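Local coordinates for condensin complex subunit 3 (PDB 5OQR), which serves as a regulatory subunit of condensin, a complex required to convert interphase chromatin into condensed, mitotic-like chromosomes, at residues Glu563-Ser567 / His598-Glu602; Tyr528-Tyr532 / Ile569-Ala573; Cys514-Ala518 / Asp549-His554. All coordinates share one frame; numbering follows the deposited sequence.

Contact 1 (Glu563-Ser567 / His598-Glu602); sequences EDAIS and HYRDE
R600 reaches from the N-cap of helix 601-613 to the N-terminal part of helix 563-574, where E563, S567 and D564 receive it from three directions. Its CB points toward that helix. CG lies over the face of the neighbouring Y599 ring, about 4.0 Å above its plane, and R600 CD passes E563 OE2 at 3.5 Å. From there the chain bends, chi3 76°, and lays one face of the guanidinium against the carboxylate of E563. The two flat groups are stacked, their planes only 18° apart, with E563 CD over the centre of the guanidinium, 3.5 Å from R600 CZ. The salt bridge between R600 NE and E563 OE2, 3.2 Å long, therefore works through charge alone: the oxygen sits well out of the guanidinium plane and no N-H is aimed at it. The extended chain of E563, CG anti to the backbone N (chi1 -175°), carries the carboxylate out to the guanidinium face.

In this alpha-solenoid of HEAT-repeat type the contact joins helix 563-574 to the loop that follows helix 580-597. The loop leaves that helix through H598, which has a positive phi, and H598 ND1 donates to D601 OD2, fastening the turn to the start of the next helix.

At the tip the guanidinium divides its work. NH2 donates edge-on to S567 OG at 2.8 Å, almost in the guanidinium plane, whereas NH1 has a long ion pair with D564 OD1 at 3.9 Å, the planes here being steeply inclined. S567 OG in turn donates to E563 O one turn earlier, so this hydroxyl relays the arginine to the helix backbone. Beside it, Y599 OH comes to 3.8 Å from I566 CG2, and F604 of helix 601-613 packs on both S567 and Y599.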
ATOM      1  N   GLU A 563      34.967   4.967 -10.019  1.00 44.65           N
ATOM      2  CA  GLU A 563      34.174   4.229  -9.042  1.00 41.78           C
ATOM      3  C   GLU A 563      33.980   5.033  -7.762  1.00 41.83           C
ATOM      4  O   GLU A 563      32.870   5.108  -7.224  1.00 41.57           O
ATOM      5  CB  GLU A 563      34.853   2.895  -8.747  1.00 46.84           C
ATOM      6  CG  GLU A 563      34.076   1.974  -7.836  1.00 48.83           C
ATOM      7  CD  GLU A 563      34.860   0.725  -7.489  1.00 65.09           C
ATOM      8  OE1 GLU A 563      36.080   0.841  -7.249  1.00 65.02           O
ATOM      9  OE2 GLU A 563      34.262  -0.372  -7.468  1.00 73.93           O
ATOM     10  N   ASP A 564      35.052   5.640  -7.255  1.00 45.94           N
ATOM     11  CA  ASP A 564      34.953   6.359  -5.989  1.00 47.27           C
ATOM     12  C   ASP A 564      34.182   7.662  -6.149  1.00 46.26           C
ATOM     13  O   ASP A 564      33.439   8.065  -5.247  1.00 43.14           O
ATOM     14  CB  ASP A 564      36.350   6.629  -5.430  1.00 64.29           C
ATOM     15  CG  ASP A 564      37.122   5.353  -5.153  1.00 70.48           C
ATOM     16  OD1 ASP A 564      36.774   4.644  -4.187  1.00 61.88           O
ATOM     17  OD2 ASP A 564      38.081   5.064  -5.899  1.00 79.93           O
ATOM     18  N   ALA A 565      34.342   8.336  -7.288  1.00 52.33           N
ATOM     19  CA  ALA A 565      33.643   9.599  -7.504  1.00 44.92           C
ATOM     20  C   ALA A 565      32.144   9.382  -7.652  1.00 39.29           C
ATOM     21  O   ALA A 565      31.343  10.177  -7.149  1.00 43.07           O
ATOM     22  CB  ALA A 565      34.207  10.305  -8.734  1.00 37.14           C
ATOM     23  N   ILE A 566      31.744   8.313  -8.338  1.00 36.27           N
ATOM     24  CA  ILE A 566      30.324   8.032  -8.511  1.00 35.27           C
ATOM     25  C   ILE A 566      29.708   7.596  -7.189  1.00 36.82           C
ATOM     26  O   ILE A 566      28.629   8.061  -6.804  1.00 32.94           O
ATOM     27  CB  ILE A 566      30.123   6.976  -9.614  1.00 31.75           C
ATOM     28  CG1 ILE A 566      30.432   7.599 -10.978  1.00 27.54           C
ATOM     29  CG2 ILE A 566      28.703   6.418  -9.590  1.00 31.99           C
ATOM     30  CD1 ILE A 566      30.533   6.605 -12.109  1.00 29.26           C
ATOM     31  N   SER A 567      30.383   6.694  -6.474  1.00 36.92           N
ATOM     32  CA  SER A 567      29.893   6.280  -5.164  1.00 37.38           C
ATOM     33  C   SER A 567      29.765   7.474  -4.229  1.00 37.07           C
ATOM     34  O   SER A 567      28.834   7.542  -3.419  1.00 39.26           O
ATOM     35  CB  SER A 567      30.827   5.228  -4.570  1.00 41.09           C
ATOM     36  OG  SER A 567      30.910   4.089  -5.408  1.00 36.46           O
ATOM     37  N   HIS A 598      25.097  -5.674  -8.659  1.00 32.28           N
ATOM     38  CA  HIS A 598      25.879  -5.959  -7.458  1.00 30.63           C
ATOM     39  C   HIS A 598      27.047  -4.980  -7.366  1.00 31.20           C
ATOM     40  O   HIS A 598      28.221  -5.349  -7.388  1.00 43.93           O
ATOM     41  CB  HIS A 598      26.369  -7.410  -7.433  1.00 26.94           C
ATOM     42  CG  HIS A 598      25.309  -8.399  -7.065  1.00 30.23           C
ATOM     43  ND1 HIS A 598      24.571  -8.301  -5.905  1.00 35.98           N
ATOM     44  CD2 HIS A 598      24.869  -9.511  -7.697  1.00 36.62           C
ATOM     45  CE1 HIS A 598      23.717  -9.306  -5.843  1.00 41.26           C
ATOM     46  NE2 HIS A 598      23.877 -10.056  -6.918  1.00 40.73           N
ATOM     47  N   TYR A 599      26.691  -3.702  -7.270  1.00 32.72           N
ATOM     48  CA  TYR A 599      27.650  -2.602  -7.333  1.00 32.96           C
ATOM     49  C   TYR A 599      28.067  -2.240  -5.915  1.00 37.50           C
ATOM     50  O   TYR A 599      27.472  -1.379  -5.267  1.00 34.80           O
ATOM     51  CB  TYR A 599      27.037  -1.415  -8.065  1.00 33.75           C
ATOM     52  CG  TYR A 599      27.935  -0.205  -8.183  1.00 32.25           C
ATOM     53  CD1 TYR A 599      28.953  -0.161  -9.122  1.00 32.34           C
ATOM     54  CD2 TYR A 599      27.753   0.899  -7.366  1.00 33.04           C
ATOM     55  CE1 TYR A 599      29.772   0.941  -9.236  1.00 30.56           C
ATOM     56  CE2 TYR A 599      28.567   2.008  -7.472  1.00 36.28           C
ATOM     57  CZ  TYR A 599      29.575   2.024  -8.411  1.00 35.61           C
ATOM     58  OH  TYR A 599      30.391   3.126  -8.525  1.00 35.80           O
ATOM     59  N   ARG A 600      29.109  -2.913  -5.427  1.00 44.55           N
ATOM     60  CA  ARG A 600      29.693  -2.618  -4.120  1.00 33.36           C
ATOM     61  C   ARG A 600      28.653  -2.751  -3.010  1.00 34.78           C
ATOM     62  O   ARG A 600      28.524  -1.886  -2.143  1.00 38.17           O
ATOM     63  CB  ARG A 600      30.315  -1.221  -4.114  1.00 36.85           C
ATOM     64  CG  ARG A 600      30.924  -0.805  -5.442  1.00 32.71           C
ATOM     65  CD  ARG A 600      31.617   0.539  -5.336  1.00 39.89           C
ATOM     66  NE  ARG A 600      32.900   0.441  -4.648  1.00 46.58           N
ATOM     67  CZ  ARG A 600      33.628   1.483  -4.263  1.00 43.28           C
ATOM     68  NH1 ARG A 600      34.784   1.290  -3.648  1.00 62.87           N
ATOM     69  NH2 ARG A 600      33.202   2.717  -4.486  1.00 53.18           N
ATOM     70  N   ASP A 601      27.901  -3.855  -3.047  1.00 34.21           N
ATOM     71  CA  ASP A 601      26.812  -4.057  -2.095  1.00 38.91           C
ATOM     72  C   ASP A 601      27.273  -3.774  -0.673  1.00 39.91           C
ATOM     73  O   ASP A 601      26.655  -2.988   0.050  1.00 38.97           O
ATOM     74  CB  ASP A 601      26.279  -5.486  -2.192  1.00 38.07           C
ATOM     75  CG  ASP A 601      26.051  -5.930  -3.615  1.00 39.20           C
ATOM     76  OD1 ASP A 601      26.842  -5.535  -4.491  1.00 40.10           O
ATOM     77  OD2 ASP A 601      25.085  -6.681  -3.859  1.00 38.13           O
ATOM     78  N   GLU A 602      28.371  -4.412  -0.265  1.00 55.72           N
ATOM     79  CA  GLU A 602      28.879  -4.268   1.096  1.00 55.86           C
ATOM     80  C   GLU A 602      29.007  -2.803   1.489  1.00 51.10           C
ATOM     81  O   GLU A 602      28.652  -2.416   2.609  1.00 44.07           O
ATOM     82  CB  GLU A 602      30.236  -4.964   1.228  1.00 68.04           C
ATOM     83  CG  GLU A 602      30.351  -6.310   0.511  1.00 70.68           C
ATOM     84  CD  GLU A 602      30.754  -6.177  -0.953  1.00 78.41           C
ATOM     85  OE1 GLU A 602      31.380  -5.158  -1.314  1.00 80.38           O
ATOM     86  OE2 GLU A 602      30.424  -7.085  -1.745  1.00 69.96           O
TER

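Contact 2 (Tyr528-Tyr532 / Ile569-Ala573); sequences YLHCY and ILFEA
The beta carbon of I569 and its CG2 branch lie over one face of the Y532 ring. In this CH-pi contact I569 CB stands 3.8 Å from the ring centroid, only 7° off the normal. CG of Y532 is swung opposite its backbone N, chi1 -172°, which sends the phenol out across the gap between the helices.

Apolar packing extends the patch. I569 CG2 rests on Y532 CD1 at 3.8 Å, and I569 CD1 meets L529 CD2 at 4.3 Å, one turn earlier on the tyrosine's helix.

The polar share is slight. Y532 OH lies 3.2 Å from A573 CB and 3.0 Å from A573 N, the latter at a poor angle and not a hydrogen bond. The carboxylate of E572 comes to the ring edge, E572 CD lying 3.9 Å from Y532 CE1, with the two planes almost perpendicular. K540 of helix 537-554 makes a cation-pi contact with the same ring.

Locally the helices run nearly parallel, 25° between their directions, with axes 11.9 Å apart. Helix 537-554 lies between them in sequence, and its I544 touches both Y532 and I569. Near-parallel packing of every second helix is characteristic of a HEAT-repeat solenoid.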
ATOM      1  N   TYR A 528      29.286  15.119 -15.827  1.00 36.36           N
ATOM      2  CA  TYR A 528      28.161  14.865 -14.939  1.00 29.70           C
ATOM      3  C   TYR A 528      28.572  14.821 -13.474  1.00 35.40           C
ATOM      4  O   TYR A 528      27.719  15.015 -12.602  1.00 38.27           O
ATOM      5  CB  TYR A 528      27.472  13.567 -15.347  1.00 26.48           C
ATOM      6  CG  TYR A 528      26.724  13.716 -16.647  1.00 33.33           C
ATOM      7  CD1 TYR A 528      27.250  13.234 -17.834  1.00 31.47           C
ATOM      8  CD2 TYR A 528      25.503  14.373 -16.687  1.00 36.57           C
ATOM      9  CE1 TYR A 528      26.570  13.383 -19.023  1.00 34.97           C
ATOM     10  CE2 TYR A 528      24.817  14.529 -17.869  1.00 36.69           C
ATOM     11  CZ  TYR A 528      25.353  14.035 -19.034  1.00 30.60           C
ATOM     12  OH  TYR A 528      24.663  14.190 -20.210  1.00 32.26           O
ATOM     13  N   LEU A 529      29.849  14.573 -13.180  1.00 37.11           N
ATOM     14  CA  LEU A 529      30.332  14.757 -11.816  1.00 29.41           C
ATOM     15  C   LEU A 529      30.437  16.237 -11.478  1.00 38.62           C
ATOM     16  O   LEU A 529      30.080  16.655 -10.372  1.00 43.53           O
ATOM     17  CB  LEU A 529      31.683  14.069 -11.638  1.00 26.63           C
ATOM     18  CG  LEU A 529      31.682  12.554 -11.830  1.00 30.56           C
ATOM     19  CD1 LEU A 529      33.101  12.035 -11.907  1.00 35.64           C
ATOM     20  CD2 LEU A 529      30.923  11.867 -10.705  1.00 32.31           C
ATOM     21  N   HIS A 530      30.922  17.044 -12.424  1.00 40.43           N
ATOM     22  CA  HIS A 530      30.934  18.490 -12.234  1.00 45.71           C
ATOM     23  C   HIS A 530      29.522  19.044 -12.106  1.00 45.03           C
ATOM     24  O   HIS A 530      29.310  20.055 -11.427  1.00 43.02           O
ATOM     25  CB  HIS A 530      31.666  19.159 -13.397  1.00 46.04           C
ATOM     26  CG  HIS A 530      31.785  20.645 -13.263  1.00 60.07           C
ATOM     27  ND1 HIS A 530      31.010  21.522 -13.990  1.00 60.29           N
ATOM     28  CD2 HIS A 530      32.586  21.408 -12.484  1.00 68.74           C
ATOM     29  CE1 HIS A 530      31.330  22.762 -13.666  1.00 66.56           C
ATOM     30  NE2 HIS A 530      32.284  22.721 -12.754  1.00 64.69           N
ATOM     31  N   CYS A 531      28.543  18.397 -12.740  1.00 42.73           N
ATOM     32  CA  CYS A 531      27.160  18.842 -12.606  1.00 41.40           C
ATOM     33  C   CYS A 531      26.650  18.642 -11.186  1.00 39.86           C
ATOM     34  O   CYS A 531      25.867  19.454 -10.683  1.00 49.79           O
ATOM     35  CB  CYS A 531      26.269  18.097 -13.601  1.00 43.46           C
ATOM     36  SG  CYS A 531      26.409  18.666 -15.310  1.00 52.85           S
ATOM     37  N   TYR A 532      27.081  17.572 -10.519  1.00 38.51           N
ATOM     38  CA  TYR A 532      26.533  17.270  -9.202  1.00 39.87           C
ATOM     39  C   TYR A 532      27.069  18.223  -8.141  1.00 45.88           C
ATOM     40  O   TYR A 532      26.306  18.750  -7.326  1.00 51.15           O
ATOM     41  CB  TYR A 532      26.841  15.827  -8.813  1.00 32.86           C
ATOM     42  CG  TYR A 532      26.123  15.417  -7.552  1.00 32.93           C
ATOM     43  CD1 TYR A 532      26.650  15.716  -6.304  1.00 40.39           C
ATOM     44  CD2 TYR A 532      24.910  14.754  -7.607  1.00 34.77           C
ATOM     45  CE1 TYR A 532      25.994  15.361  -5.151  1.00 37.45           C
ATOM     46  CE2 TYR A 532      24.244  14.392  -6.457  1.00 40.80           C
ATOM     47  CZ  TYR A 532      24.793  14.699  -5.232  1.00 40.88           C
ATOM     48  OH  TYR A 532      24.139  14.345  -4.077  1.00 43.85           O
ATOM     49  N   ILE A 569      28.959  10.695  -4.896  1.00 40.79           N
ATOM     50  CA  ILE A 569      27.738  11.462  -5.115  1.00 39.26           C
ATOM     51  C   ILE A 569      26.517  10.648  -4.714  1.00 34.12           C
ATOM     52  O   ILE A 569      25.511  11.208  -4.267  1.00 33.09           O
ATOM     53  CB  ILE A 569      27.640  11.945  -6.576  1.00 38.73           C
ATOM     54  CG1 ILE A 569      27.451  10.771  -7.540  1.00 40.69           C
ATOM     55  CG2 ILE A 569      28.885  12.730  -6.958  1.00 33.91           C
ATOM     56  CD1 ILE A 569      27.033  11.187  -8.919  1.00 36.74           C
ATOM     57  N   LEU A 570      26.582   9.323  -4.857  1.00 31.48           N
ATOM     58  CA  LEU A 570      25.487   8.476  -4.396  1.00 33.33           C
ATOM     59  C   LEU A 570      25.356   8.527  -2.879  1.00 39.80           C
ATOM     60  O   LEU A 570      24.238   8.527  -2.349  1.00 38.58           O
ATOM     61  CB  LEU A 570      25.700   7.039  -4.870  1.00 37.29           C
ATOM     62  CG  LEU A 570      25.511   6.782  -6.367  1.00 34.15           C
ATOM     63  CD1 LEU A 570      26.005   5.397  -6.739  1.00 29.68           C
ATOM     64  CD2 LEU A 570      24.052   6.939  -6.761  1.00 36.13           C
ATOM     65  N   PHE A 571      26.483   8.564  -2.161  1.00 41.05           N
ATOM     66  CA  PHE A 571      26.432   8.744  -0.713  1.00 48.00           C
ATOM     67  C   PHE A 571      25.879  10.114  -0.357  1.00 43.82           C
ATOM     68  O   PHE A 571      24.954  10.235   0.454  1.00 43.15           O
ATOM     69  CB  PHE A 571      27.826   8.574  -0.100  1.00 53.12           C
ATOM     70  CG  PHE A 571      28.306   7.159  -0.056  1.00 48.66           C
ATOM     71  CD1 PHE A 571      27.569   6.185   0.591  1.00 47.84           C
ATOM     72  CD2 PHE A 571      29.506   6.803  -0.645  1.00 52.93           C
ATOM     73  CE1 PHE A 571      28.012   4.882   0.635  1.00 47.01           C
ATOM     74  CE2 PHE A 571      29.953   5.503  -0.603  1.00 52.73           C
ATOM     75  CZ  PHE A 571      29.205   4.542   0.040  1.00 53.48           C
ATOM     76  N   GLU A 572      26.446  11.164  -0.951  1.00 44.30           N
ATOM     77  CA  GLU A 572      26.017  12.522  -0.640  1.00 41.20           C
ATOM     78  C   GLU A 572      24.527  12.696  -0.897  1.00 40.48           C
ATOM     79  O   GLU A 572      23.805  13.270  -0.073  1.00 43.95           O
ATOM     80  CB  GLU A 572      26.832  13.517  -1.464  1.00 41.68           C
ATOM     81  CG  GLU A 572      26.759  14.946  -0.974  1.00 47.74           C
ATOM     82  CD  GLU A 572      27.700  15.861  -1.729  1.00 59.72           C
ATOM     83  OE1 GLU A 572      27.371  17.055  -1.891  1.00 74.81           O
ATOM     84  OE2 GLU A 572      28.768  15.383  -2.167  1.00 55.98           O
ATOM     85  N   ALA A 573      24.044  12.195  -2.036  1.00 41.39           N
ATOM     86  CA  ALA A 573      22.622  12.299  -2.348  1.00 41.13           C
ATOM     87  C   ALA A 573      21.780  11.628  -1.273  1.00 35.07           C
ATOM     88  O   ALA A 573      20.790  12.191  -0.796  1.00 39.77           O
ATOM     89  CB  ALA A 573      22.335  11.674  -3.713  1.00 38.43           C
TER

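Contact 3 (Cys514-Ala518 / Asp549-His554); sequences CLLNA and DMLIQH
The turn linking helix 500-514 to helix 518-534, which closes HEAT repeat 7, is gripped by the C-terminal end of helix 537-554 in HEAT repeat 8, with H554 set against C514, L515 and A518. The H554 ring is slotted into the turn. Its NE2 donates to the C514 carbonyl oxygen with an N-H...O angle of 177°, but the 2.4 Å between H554 NE2 and C514 O is too short to take literally, and the detail of the bond is doubtful. CG anti to the carbonyl carbon (chi1 -65°) turns the imidazole toward the loop, where A518 CA stands over the centre of one face, 3.6 Å from the H554 ring centroid, in a CH-pi contact. Q553 CG lies over the opposite face, nearer the rim. A518 starts helix 518-534, which N517 caps through OD1 to the backbone N of L520.

Apolar groups fill the side of the contact nearer the start of 549-554. L515 CD2 comes against D549 CB at 3.7 Å and M550 CG at 4.1 Å, and M550 SD lies 4.0 Å from C514 CB. Replacing H554 by a leucine would probably leave the C514 carbonyl without its imidazole donor and remove the flat face that A518 CA packs on, letting the turn shift against helix 537-554.

Both carboxylate oxygens of D549 accept from the backbone of another protein chain, whose side chains also pack on L515, L516 and I552. The contact thus adjoins an inter-subunit surface, consistent with partner binding by HEAT-repeat subunits of condensin. Because C514 O belongs to the last residue of helix 500-514, an imidazole N-H facing it is probably favoured by the partial negative charge of that helix end.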
ATOM      1  N   CYS A 514      24.695   9.175 -24.543  1.00 33.78           N
ATOM      2  CA  CYS A 514      25.717   8.407 -23.845  1.00 30.46           C
ATOM      3  C   CYS A 514      25.271   6.973 -23.605  1.00 29.21           C
ATOM      4  O   CYS A 514      26.108   6.068 -23.537  1.00 32.60           O
ATOM      5  CB  CYS A 514      26.062   9.088 -22.525  1.00 23.85           C
ATOM      6  SG  CYS A 514      26.961  10.629 -22.729  1.00 30.67           S
ATOM      7  N   LEU A 515      23.963   6.740 -23.483  1.00 30.25           N
ATOM      8  CA  LEU A 515      23.451   5.386 -23.325  1.00 30.90           C
ATOM      9  C   LEU A 515      23.571   4.558 -24.595  1.00 34.75           C
ATOM     10  O   LEU A 515      23.267   3.361 -24.563  1.00 38.02           O
ATOM     11  CB  LEU A 515      21.989   5.429 -22.884  1.00 28.47           C
ATOM     12  CG  LEU A 515      21.686   6.301 -21.665  1.00 28.66           C
ATOM     13  CD1 LEU A 515      20.207   6.238 -21.328  1.00 30.88           C
ATOM     14  CD2 LEU A 515      22.528   5.884 -20.469  1.00 31.83           C
ATOM     15  N   LEU A 516      23.994   5.158 -25.708  1.00 36.55           N
ATOM     16  CA  LEU A 516      24.153   4.439 -26.964  1.00 39.59           C
ATOM     17  C   LEU A 516      25.607   4.163 -27.318  1.00 36.23           C
ATOM     18  O   LEU A 516      25.867   3.307 -28.168  1.00 37.78           O
ATOM     19  CB  LEU A 516      23.500   5.227 -28.105  1.00 40.15           C
ATOM     20  CG  LEU A 516      21.996   5.473 -27.950  1.00 33.75           C
ATOM     21  CD1 LEU A 516      21.490   6.407 -29.026  1.00 32.82           C
ATOM     22  CD2 LEU A 516      21.232   4.166 -27.994  1.00 36.39           C
ATOM     23  N   ASN A 517      26.551   4.858 -26.690  1.00 33.97           N
ATOM     24  CA  ASN A 517      27.970   4.654 -26.958  1.00 39.62           C
ATOM     25  C   ASN A 517      28.724   4.675 -25.637  1.00 35.18           C
ATOM     26  O   ASN A 517      28.676   5.671 -24.911  1.00 34.30           O
ATOM     27  CB  ASN A 517      28.513   5.724 -27.905  1.00 36.79           C
ATOM     28  CG  ASN A 517      29.794   5.299 -28.583  1.00 46.89           C
ATOM     29  OD1 ASN A 517      30.880   5.751 -28.225  1.00 48.65           O
ATOM     30  ND2 ASN A 517      29.675   4.409 -29.561  1.00 63.16           N
ATOM     31  N   ALA A 518      29.424   3.579 -25.337  1.00 33.78           N
ATOM     32  CA  ALA A 518      30.119   3.466 -24.060  1.00 34.74           C
ATOM     33  C   ALA A 518      31.299   4.426 -23.979  1.00 38.52           C
ATOM     34  O   ALA A 518      31.546   5.026 -22.927  1.00 37.34           O
ATOM     35  CB  ALA A 518      30.585   2.027 -23.847  1.00 35.29           C
ATOM     36  N   ASP A 549      22.375   5.176 -15.090  1.00 30.24           N
ATOM     37  CA  ASP A 549      21.972   4.490 -16.311  1.00 27.99           C
ATOM     38  C   ASP A 549      23.172   4.092 -17.160  1.00 27.75           C
ATOM     39  O   ASP A 549      23.135   3.055 -17.828  1.00 30.40           O
ATOM     40  CB  ASP A 549      21.018   5.373 -17.111  1.00 38.75           C
ATOM     41  CG  ASP A 549      19.606   5.348 -16.558  1.00 45.85           C
ATOM     42  OD1 ASP A 549      19.416   4.847 -15.430  1.00 43.35           O
ATOM     43  OD2 ASP A 549      18.686   5.830 -17.250  1.00 46.49           O
ATOM     44  N   MET A 550      24.240   4.889 -17.148  1.00 26.84           N
ATOM     45  CA  MET A 550      25.445   4.505 -17.874  1.00 28.04           C
ATOM     46  C   MET A 550      26.047   3.226 -17.305  1.00 29.78           C
ATOM     47  O   MET A 550      26.541   2.378 -18.055  1.00 33.71           O
ATOM     48  CB  MET A 550      26.465   5.643 -17.841  1.00 30.24           C
ATOM     49  CG  MET A 550      26.052   6.854 -18.662  1.00 40.26           C
ATOM     50  SD  MET A 550      27.350   8.090 -18.867  1.00 53.64           S
ATOM     51  CE  MET A 550      27.708   8.503 -17.179  1.00 28.57           C
ATOM     52  N   LEU A 551      26.012   3.066 -15.979  1.00 34.70           N
ATOM     53  CA  LEU A 551      26.513   1.840 -15.366  1.00 31.48           C
ATOM     54  C   LEU A 551      25.649   0.644 -15.743  1.00 31.20           C
ATOM     55  O   LEU A 551      26.159  -0.396 -16.170  1.00 33.27           O
ATOM     56  CB  LEU A 551      26.568   1.997 -13.847  1.00 30.72           C
ATOM     57  CG  LEU A 551      27.694   2.872 -13.293  1.00 33.06           C
ATOM     58  CD1 LEU A 551      27.439   3.205 -11.840  1.00 26.14           C
ATOM     59  CD2 LEU A 551      29.029   2.178 -13.447  1.00 35.21           C
ATOM     60  N   ILE A 552      24.332   0.773 -15.581  1.00 27.42           N
ATOM     61  CA  ILE A 552      23.433  -0.331 -15.894  1.00 27.85           C
ATOM     62  C   ILE A 552      23.514  -0.683 -17.373  1.00 31.85           C
ATOM     63  O   ILE A 552      23.548  -1.861 -17.746  1.00 39.91           O
ATOM     64  CB  ILE A 552      21.997   0.027 -15.472  1.00 28.05           C
ATOM     65  CG1 ILE A 552      21.917   0.152 -13.951  1.00 34.48           C
ATOM     66  CG2 ILE A 552      21.003  -1.017 -15.972  1.00 27.86           C
ATOM     67  CD1 ILE A 552      20.684   0.868 -13.458  1.00 46.95           C
ATOM     68  N   GLN A 553      23.543   0.331 -18.239  1.00 34.87           N
ATOM     69  CA  GLN A 553      23.551   0.081 -19.675  1.00 31.53           C
ATOM     70  C   GLN A 553      24.894  -0.471 -20.132  1.00 29.67           C
ATOM     71  O   GLN A 553      24.958  -1.536 -20.755  1.00 36.97           O
ATOM     72  CB  GLN A 553      23.215   1.371 -20.428  1.00 33.87           C
ATOM     73  CG  GLN A 553      23.295   1.270 -21.948  1.00 35.18           C
ATOM     74  CD  GLN A 553      22.243   0.350 -22.531  1.00 41.36           C
ATOM     75  OE1 GLN A 553      21.141   0.234 -22.001  1.00 35.20           O
ATOM     76  NE2 GLN A 553      22.580  -0.313 -23.630  1.00 46.46           N
ATOM     77  N   HIS A 554      25.980   0.236 -19.829  1.00 27.65           N
ATOM     78  CA  HIS A 554      27.280  -0.076 -20.407  1.00 32.03           C
ATOM     79  C   HIS A 554      28.104  -1.045 -19.573  1.00 35.44           C
ATOM     80  O   HIS A 554      29.055  -1.632 -20.101  1.00 43.63           O
ATOM     81  CB  HIS A 554      28.081   1.212 -20.616  1.00 33.42           C
ATOM     82  CG  HIS A 554      27.471   2.137 -21.618  1.00 30.02           C
ATOM     83  ND1 HIS A 554      26.904   1.689 -22.791  1.00 32.06           N
ATOM     84  CD2 HIS A 554      27.323   3.482 -21.618  1.00 28.25           C
ATOM     85  CE1 HIS A 554      26.442   2.719 -23.474  1.00 35.64           C
ATOM     86  NE2 HIS A 554      26.684   3.818 -22.785  1.00 38.79           N
TER

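How the contacts relate
All three contacts lie in one part of the solenoid, contact 2 between helices that are next but one in the chain and contacts 1 and 3 between a helix and an inter-helix turn. Contact 2 is the buried one and is mainly aromatic and aliphatic; contacts 1 and 3 are partly buried and rely on an arginine with its acidic partners or on a histidine meeting a carbonyl. Contacts 1 and 2 share helix 563-574 and touch where A565 CB meets L529 CD1 at 3.8 Å. Contact 3 borders contact 1 through L551 CD1, 4.1 Å from I566 CG2, but does not touch contact 2, about 17 Å away between centres. Of the three, contact 3 alone also meets another protein chain.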